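Local coordinates for uncharacterized protein (Pyrococcus furiosus, PDB 4XLZ), which probably removes an acetyl group from N,N'-diacetylchitobiose, as a metal-binding deacetylase of carbohydrate esterase family 14, at residues T7-E10 / A11-L15. Sequence-based numbering, arbitrary orientation.
Sequences TFEE and AFNKL
Phe8 and Phe12, one helical turn apart, show how i to i+4 spacing brings two aromatic side chains onto the same flank of a helix. With CG of Phe8 anti to its own backbone N (chi1 162°), the ring swings along the helix toward the next turn, and CB of Phe12 sits over one of its faces, 4.1 Å from the ring centroid and displaced toward the rim, a CH-pi contact. CZ of Phe8 also reaches CD1 of Phe12 at 3.8 Å. The rings themselves meet obliquely, with centroids 5.7 Å apart and planes at 45°.

Main-chain bonds wind the first turns of helix 8-19: Ala11 N donates to Thr7 O, Phe12 N to Phe8 O at 2.7 Å, Asn13 N to Glu9 O and Lys14 N to Glu10 O. Thr7 is the N-cap. Its OG1 accepts from Glu10 N at 3.1 Å with an N-H...O angle of 164°, satisfying one of the amides that a helix start cannot pair within itself. The amide of Phe8 is instead taken by Glu240 of the second subunit, whose Phe237 meets the Phe8 ring edge-to-face, and Ala11 packs on Thr233 of that subunit; this N-terminal helix therefore lies at a subunit interface.

On the exposed side, Glu9 and Asn13 run side by side, CG of Glu9 touching ND2 of Asn13 at 3.8 Å, with carboxylate and amide planes nearly perpendicular. The charged ends nearby find other partners: Glu10 OE1 accepts from Ser6 N, and Lys14 NZ forms a salt bridge with Glu18.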
loop_
_atom_site.group_PDB
_atom_site.type_symbol
_atom_site.label_atom_id
_atom_site.label_comp_id
_atom_site.label_asym_id
_atom_site.label_seq_id
_atom_site.Cartn_x
_atom_site.Cartn_y
_atom_site.Cartn_z
ATOM N N THR A 7 36.709 17.229 27.962
ATOM C CA THR A 7 35.333 17.727 28.061
ATOM C C THR A 7 34.605 17.430 26.737
ATOM O O THR A 7 35.232 17.224 25.703
ATOM C CB THR A 7 35.256 19.280 28.210
ATOM O OG1 THR A 7 35.797 19.926 27.097
ATOM C CG2 THR A 7 36.038 19.811 29.468
ATOM N N PHE A 8 33.246 17.491 26.808
ATOM C CA PHE A 8 32.513 17.171 25.577
ATOM C C PHE A 8 32.839 18.247 24.574
ATOM O O PHE A 8 32.989 17.995 23.375
ATOM C CB PHE A 8 30.955 17.211 25.918
ATOM C CG PHE A 8 30.131 17.334 24.654
ATOM C CD1 PHE A 8 30.093 16.258 23.770
ATOM C CD2 PHE A 8 29.504 18.536 24.313
ATOM C CE1 PHE A 8 29.400 16.436 22.533
ATOM C CE2 PHE A 8 28.823 18.736 23.094
ATOM C CZ PHE A 8 28.762 17.641 22.216
ATOM N N GLU A 9 32.906 19.528 25.017
ATOM C CA GLU A 9 33.155 20.590 24.045
ATOM C C GLU A 9 34.472 20.328 23.272
ATOM O O GLU A 9 34.583 20.443 22.041
ATOM C CB GLU A 9 33.199 21.969 24.760
ATOM C CG GLU A 9 33.625 23.050 23.791
ATOM C CD GLU A 9 33.466 24.462 24.444
ATOM O OE1 GLU A 9 32.992 24.518 25.597
ATOM O OE2 GLU A 9 33.848 25.471 23.828
ATOM N N GLU A 10 35.508 19.919 24.023
ATOM C CA GLU A 10 36.757 19.540 23.370
ATOM C C GLU A 10 36.634 18.391 22.353
ATOM O O GLU A 10 37.154 18.446 21.272
ATOM C CB GLU A 10 37.782 19.176 24.519
ATOM C CG GLU A 10 39.127 18.975 23.966
ATOM C CD GLU A 10 40.210 18.621 25.033
ATOM O OE1 GLU A 10 39.913 18.427 26.237
ATOM O OE2 GLU A 10 41.374 18.539 24.569
ATOM N N ALA A 11 35.953 17.308 22.774
ATOM C CA ALA A 11 35.721 16.215 21.897
ATOM C C ALA A 11 34.920 16.594 20.626
ATOM O O ALA A 11 35.260 16.170 19.535
ATOM C CB ALA A 11 35.002 15.104 22.667
ATOM N N PHE A 12 33.825 17.327 20.843
ATOM C CA PHE A 12 33.042 17.791 19.753
ATOM C C PHE A 12 33.819 18.604 18.722
ATOM O O PHE A 12 33.759 18.365 17.512
ATOM C CB PHE A 12 31.865 18.643 20.359
ATOM C CG PHE A 12 31.007 19.306 19.288
ATOM C CD1 PHE A 12 29.909 18.586 18.728
ATOM C CD2 PHE A 12 31.267 20.607 18.893
ATOM C CE1 PHE A 12 29.068 19.233 17.771
ATOM C CE2 PHE A 12 30.467 21.250 17.947
ATOM C CZ PHE A 12 29.351 20.599 17.413
ATOM N N ASN A 13 34.644 19.536 19.237
ATOM C CA ASN A 13 35.422 20.317 18.260
ATOM C C ASN A 13 36.445 19.449 17.519
ATOM O O ASN A 13 36.701 19.585 16.316
ATOM C CB ASN A 13 36.208 21.451 19.037
ATOM C CG ASN A 13 35.303 22.550 19.603
ATOM O OD1 ASN A 13 34.249 22.788 19.120
ATOM N ND2 ASN A 13 35.762 23.223 20.651
ATOM N N LYS A 14 37.082 18.536 18.249
ATOM C CA LYS A 14 38.037 17.664 17.585
ATOM C C LYS A 14 37.399 16.679 16.571
ATOM O O LYS A 14 37.909 16.410 15.473
ATOM C CB LYS A 14 38.827 16.899 18.652
ATOM C CG LYS A 14 40.001 16.055 18.105
ATOM C CD LYS A 14 40.594 15.252 19.326
ATOM C CE LYS A 14 41.672 14.220 18.797
ATOM N NZ LYS A 14 42.959 15.119 18.503
ATOM N N LEU A 15 36.196 16.191 16.959
ATOM C CA LEU A 15 35.468 15.280 16.024
ATOM C C LEU A 15 35.176 16.083 14.741
ATOM O O LEU A 15 35.375 15.590 13.637
ATOM C CB LEU A 15 34.166 14.853 16.709
ATOM C CG LEU A 15 33.307 13.939 15.774
ATOM C CD1 LEU A 15 33.965 12.518 15.624
ATOM C CD2 LEU A 15 31.891 13.813 16.480
#